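Acetyl transferase (Salmonella typhimurium, PDB 1S7K) transfers an acetyl group, probably from acetyl-coenzyme A, to the N-terminal alpha-amine of ribosomal protein L7/L12. Local coordinates at residues N61-L64 with H65-G68; Q118-M121 with T122-R126. All coordinates share one frame; numbering follows the deposited sequence.

Contact 1 of 2, residues N61-L64 with H65-G68; sequences NILL and HQRG
Arg67 folds its guanidinium back over the last helical turn to reach Leu63, one turn earlier. Its NH2 donates to Leu63 O at 2.9 Å with an N-H...O angle of 144°. The nitrogen comes from the flank of the carbonyl rather than from its end, with a C=O...N angle of 112°; Arg67 N also bonds the same oxygen, weakly, so Leu63 O has two donors from one residue. The side chain is extended from CG to NE and then bent about CD-NE (chi4 49°), which turns NH2 back toward Leu63. Arginine's long chain thus spans the turn, its aliphatic part beside the leucine and pointing the same way, and NH2 passes 3.7 Å from Leu63 CB. The amide of Gln66 lies next to it: Gln66 OE1 takes a weak bond from Arg67 NH2 at 3.4 Å and lies 3.8 Å from Leu63 CD2, while Gln66 NE2 lies near Ile62 CG2. These polar ends suit an exposed helical surface.

The helix finishes here in a Schellman motif. Gly68 has positive phi, which glycine tolerates readily, and its N bonds back weakly to Leu64 O at 2.9 Å and also to His65 O. Just before, Arg67 N splits between Leu63 O and Leu64 O, both weakly, whereas His65 N on Asn61 O (2.9 Å) and Gln66 N on Ile62 O (3.0 Å) are ordinary i to i+4 bonds.

Farther out, His65 is the buried member of the turn. Its imidazole uses both nitrogens, ND1 with Met72 N and NE2 with Glu6, and meets Tyr73 edge-to-face, tying the helix end to the neighbouring strand 71-77. Leu64 packs on Tyr69 and Ala70 of the loop between them.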
loop_
_atom_site.group_PDB
_atom_site.type_symbol
_atom_site.label_atom_id
_atom_site.label_comp_id
_atom_site.label_asym_id
_atom_site.label_seq_id
_atom_site.Cartn_x
_atom_site.Cartn_y
_atom_site.Cartn_z
ATOM N N ASN A 61 -16.012 4.445 7.282
ATOM C CA ASN A 61 -15.641 3.088 6.819
ATOM C C ASN A 61 -16.773 2.368 6.041
ATOM O O ASN A 61 -16.511 1.571 5.127
ATOM C CB ASN A 61 -15.130 2.293 8.016
ATOM C CG ASN A 61 -13.710 2.724 8.415
ATOM O OD1 ASN A 61 -13.228 2.454 9.518
ATOM N ND2 ASN A 61 -13.034 3.386 7.489
ATOM N N ILE A 62 -18.021 2.697 6.382
ATOM C CA ILE A 62 -19.231 2.156 5.739
ATOM C C ILE A 62 -19.213 2.562 4.266
ATOM O O ILE A 62 -19.489 1.736 3.404
ATOM C CB ILE A 62 -20.534 2.672 6.484
ATOM C CG1 ILE A 62 -20.578 2.072 7.901
ATOM C CG2 ILE A 62 -21.781 2.311 5.707
ATOM C CD1 ILE A 62 -21.739 2.467 8.746
ATOM N N LEU A 63 -18.858 3.815 3.968
ATOM C CA LEU A 63 -18.794 4.280 2.575
ATOM C C LEU A 63 -17.772 3.476 1.788
ATOM O O LEU A 63 -18.065 3.022 0.692
ATOM C CB LEU A 63 -18.436 5.771 2.497
ATOM C CG LEU A 63 -19.477 6.583 3.261
ATOM C CD1 LEU A 63 -19.066 8.046 3.249
ATOM C CD2 LEU A 63 -20.864 6.386 2.626
ATOM N N LEU A 64 -16.560 3.283 2.335
ATOM C CA LEU A 64 -15.559 2.478 1.635
ATOM C C LEU A 64 -16.074 1.029 1.456
ATOM O O LEU A 64 -15.836 0.375 0.425
ATOM C CB LEU A 64 -14.241 2.437 2.454
ATOM C CG LEU A 64 -13.574 3.811 2.664
ATOM C CD1 LEU A 64 -12.304 3.719 3.525
ATOM C CD2 LEU A 64 -13.310 4.414 1.271
ATOM N N HIS A 65 -16.764 0.535 2.467
ATOM C CA HIS A 65 -17.264 -0.838 2.457
ATOM C C HIS A 65 -18.253 -1.032 1.301
ATOM O O HIS A 65 -18.180 -2.015 0.575
ATOM C CB HIS A 65 -17.859 -1.162 3.847
ATOM C CG HIS A 65 -18.185 -2.618 4.062
ATOM N ND1 HIS A 65 -17.759 -3.319 5.173
ATOM C CD2 HIS A 65 -19.030 -3.449 3.400
ATOM C CE1 HIS A 65 -18.348 -4.505 5.198
ATOM N NE2 HIS A 65 -19.125 -4.608 4.131
ATOM N N GLN A 66 -19.123 -0.055 1.077
ATOM C CA GLN A 66 -20.115 -0.154 0.003
ATOM C C GLN A 66 -19.461 -0.025 -1.369
ATOM O O GLN A 66 -20.002 -0.482 -2.381
ATOM C CB GLN A 66 -21.185 0.946 0.151
ATOM C CG GLN A 66 -21.979 0.961 1.472
ATOM C CD GLN A 66 -22.878 2.211 1.636
ATOM O OE1 GLN A 66 -22.518 3.325 1.204
ATOM N NE2 GLN A 66 -24.045 2.030 2.273
ATOM N N ARG A 67 -18.292 0.591 -1.421
ATOM C CA ARG A 67 -17.632 0.768 -2.694
ATOM C C ARG A 67 -16.600 -0.303 -2.992
ATOM O O ARG A 67 -16.106 -0.429 -4.120
ATOM C CB ARG A 67 -17.050 2.177 -2.724
ATOM C CG ARG A 67 -18.132 3.218 -2.338
ATOM C CD ARG A 67 -17.641 4.648 -2.344
ATOM N NE ARG A 67 -18.735 5.641 -2.376
ATOM C CZ ARG A 67 -19.803 5.633 -1.578
ATOM N NH1 ARG A 67 -20.724 6.579 -1.703
ATOM N NH2 ARG A 67 -19.963 4.669 -0.663
ATOM N N GLY A 68 -16.325 -1.130 -1.984
ATOM C CA GLY A 68 -15.338 -2.184 -2.148
ATOM C C GLY A 68 -13.925 -1.632 -2.068
ATOM O O GLY A 68 -12.998 -2.223 -2.662
#

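Contact 2 of 2, residues Q118-M121 with T122-R126; sequences QALM and THYAR
The phenol ring of Tyr124 has Leu120 O at its edge, in the ring plane, where Tyr124 CD2 comes within 3.4 Å of that oxygen. Leu120 CD1 meets the same CD2-CE2 edge, 3.5 Å from Tyr124 CE2. The two side chains run side by side in the same direction; Leu120, with CG anti to the backbone N (chi1 174°), carries its methyl forward to the ring. The imidazole of His123 has Tyr124 CD2 at its edge, in plane.

Leu120 O also accepts Tyr124 N at 3.0 Å, and the bonds His123 N to Ala119 O (3.0 Å) and Ala125 N to Met121 O (2.8 Å) continue the i to i+4 pattern of the helix. Thr122 N bonds Gln118 O at 3.1 Å, and Thr122 OG1 lies equally near that oxygen.

Both residue types suit this buried side: Leu120 is wholly apolar among Ile8 and Tyr73, while Tyr124 offers a ring that meets Phe87 edge-to-face and a hydroxyl satisfied by Tyr73 OH. Gln118, by contrast, lies near the coenzyme A-binding residues Ser114 and Arg150. Such i to i+4 packing along helix 112-127 belongs to the beta-alpha-beta crossover of the GNAT fold, linking strands 96-103 and 132-138.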
loop_
_atom_site.group_PDB
_atom_site.type_symbol
_atom_site.label_atom_id
_atom_site.label_comp_id
_atom_site.label_asym_id
_atom_site.label_seq_id
_atom_site.Cartn_x
_atom_site.Cartn_y
_atom_site.Cartn_z
ATOM N N GLN A 118 -10.522 -17.028 8.796
ATOM C CA GLN A 118 -10.589 -18.089 7.794
ATOM C C GLN A 118 -11.949 -18.065 7.129
ATOM O O GLN A 118 -12.054 -18.274 5.904
ATOM C CB GLN A 118 -10.349 -19.464 8.421
ATOM C CG GLN A 118 -9.022 -19.476 9.171
ATOM C CD GLN A 118 -8.478 -20.873 9.253
ATOM O OE1 GLN A 118 -9.270 -21.847 9.292
ATOM N NE2 GLN A 118 -7.151 -21.012 9.261
ATOM N N ALA A 119 -12.979 -17.738 7.913
ATOM C CA ALA A 119 -14.334 -17.712 7.368
ATOM C C ALA A 119 -14.488 -16.575 6.386
ATOM O O ALA A 119 -15.074 -16.758 5.311
ATOM C CB ALA A 119 -15.374 -17.553 8.495
ATOM N N LEU A 120 -13.932 -15.416 6.757
ATOM C CA LEU A 120 -14.035 -14.217 5.934
ATOM C C LEU A 120 -13.332 -14.421 4.609
ATOM O O LEU A 120 -13.890 -14.046 3.572
ATOM C CB LEU A 120 -13.470 -12.988 6.665
ATOM C CG LEU A 120 -13.378 -11.684 5.884
ATOM C CD1 LEU A 120 -14.794 -11.317 5.380
ATOM C CD2 LEU A 120 -12.728 -10.554 6.768
ATOM N N MET A 121 -12.123 -15.000 4.642
ATOM C CA MET A 121 -11.338 -15.246 3.424
ATOM C C MET A 121 -12.039 -16.251 2.491
ATOM O O MET A 121 -12.135 -16.058 1.286
ATOM C CB MET A 121 -9.936 -15.741 3.798
ATOM C CG MET A 121 -9.126 -14.641 4.543
ATOM S SD MET A 121 -7.370 -15.226 4.768
ATOM C CE MET A 121 -7.641 -16.756 5.685
ATOM N N THR A 122 -12.609 -17.284 3.070
ATOM C CA THR A 122 -13.308 -18.313 2.297
ATOM C C THR A 122 -14.509 -17.681 1.594
ATOM O O THR A 122 -14.772 -17.937 0.419
ATOM C CB THR A 122 -13.830 -19.406 3.268
ATOM O OG1 THR A 122 -12.737 -20.267 3.610
ATOM C CG2 THR A 122 -15.027 -20.160 2.636
ATOM N N HIS A 123 -15.207 -16.861 2.360
ATOM C CA HIS A 123 -16.388 -16.146 1.873
ATOM C C HIS A 123 -16.007 -15.213 0.691
ATOM O O HIS A 123 -16.737 -15.152 -0.320
ATOM C CB HIS A 123 -16.973 -15.346 3.011
ATOM C CG HIS A 123 -18.096 -14.437 2.594
ATOM N ND1 HIS A 123 -19.413 -14.860 2.584
ATOM C CD2 HIS A 123 -18.108 -13.138 2.201
ATOM C CE1 HIS A 123 -20.189 -13.852 2.207
ATOM N NE2 HIS A 123 -19.425 -12.800 1.969
ATOM N N TYR A 124 -14.881 -14.513 0.792
ATOM C CA TYR A 124 -14.490 -13.637 -0.320
ATOM C C TYR A 124 -13.961 -14.408 -1.509
ATOM O O TYR A 124 -14.148 -13.976 -2.655
ATOM C CB TYR A 124 -13.481 -12.606 0.153
ATOM C CG TYR A 124 -14.261 -11.425 0.552
ATOM C CD1 TYR A 124 -14.558 -10.453 -0.389
ATOM C CD2 TYR A 124 -14.777 -11.306 1.830
ATOM C CE1 TYR A 124 -15.348 -9.382 -0.073
ATOM C CE2 TYR A 124 -15.573 -10.217 2.168
ATOM C CZ TYR A 124 -15.842 -9.257 1.178
ATOM O OH TYR A 124 -16.512 -8.125 1.454
ATOM N N ALA A 125 -13.307 -15.541 -1.250
ATOM C CA ALA A 125 -12.830 -16.376 -2.375
ATOM C C ALA A 125 -14.091 -16.833 -3.126
ATOM O O ALA A 125 -14.116 -16.900 -4.401
ATOM C CB ALA A 125 -12.074 -17.626 -1.845
ATOM N N ARG A 126 -15.131 -17.176 -2.370
ATOM C CA ARG A 126 -16.381 -17.611 -3.026
ATOM C C ARG A 126 -17.044 -16.473 -3.802
ATOM O O ARG A 126 -17.466 -16.692 -4.946
ATOM C CB ARG A 126 -17.316 -18.277 -2.028
ATOM C CG ARG A 126 -16.561 -19.368 -1.271
ATOM C CD ARG A 126 -17.198 -20.762 -1.243
ATOM N NE ARG A 126 -16.083 -21.713 -1.216
ATOM C CZ ARG A 126 -16.024 -22.854 -0.533
ATOM N NH1 ARG A 126 -17.036 -23.266 0.223
ATOM N NH2 ARG A 126 -14.909 -23.568 -0.587
#

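Contact 1 precedes contact 2 along the chain, and both belong to the GNAT acetyltransferase domain. Each lies inside a single helix: contact 1 at the end of 55-67, contact 2 in 112-127. Their centres are 18 Å apart and their nearest atoms about 5 Å apart, without touching. Strand 71-77 of the mixed sheet mediates between them, since Tyr73 meets His65 of contact 1 and both Leu120 and Tyr124 of contact 2, and Lys71 likewise has partners in each. The chain start forms a second link: Glu6 bonds His65, and Ile8 of strand 7-9 touches Leu120 and His123. Contact 1 lies away from the coenzyme A site, whereas contact 2 comes close to it at Gln118.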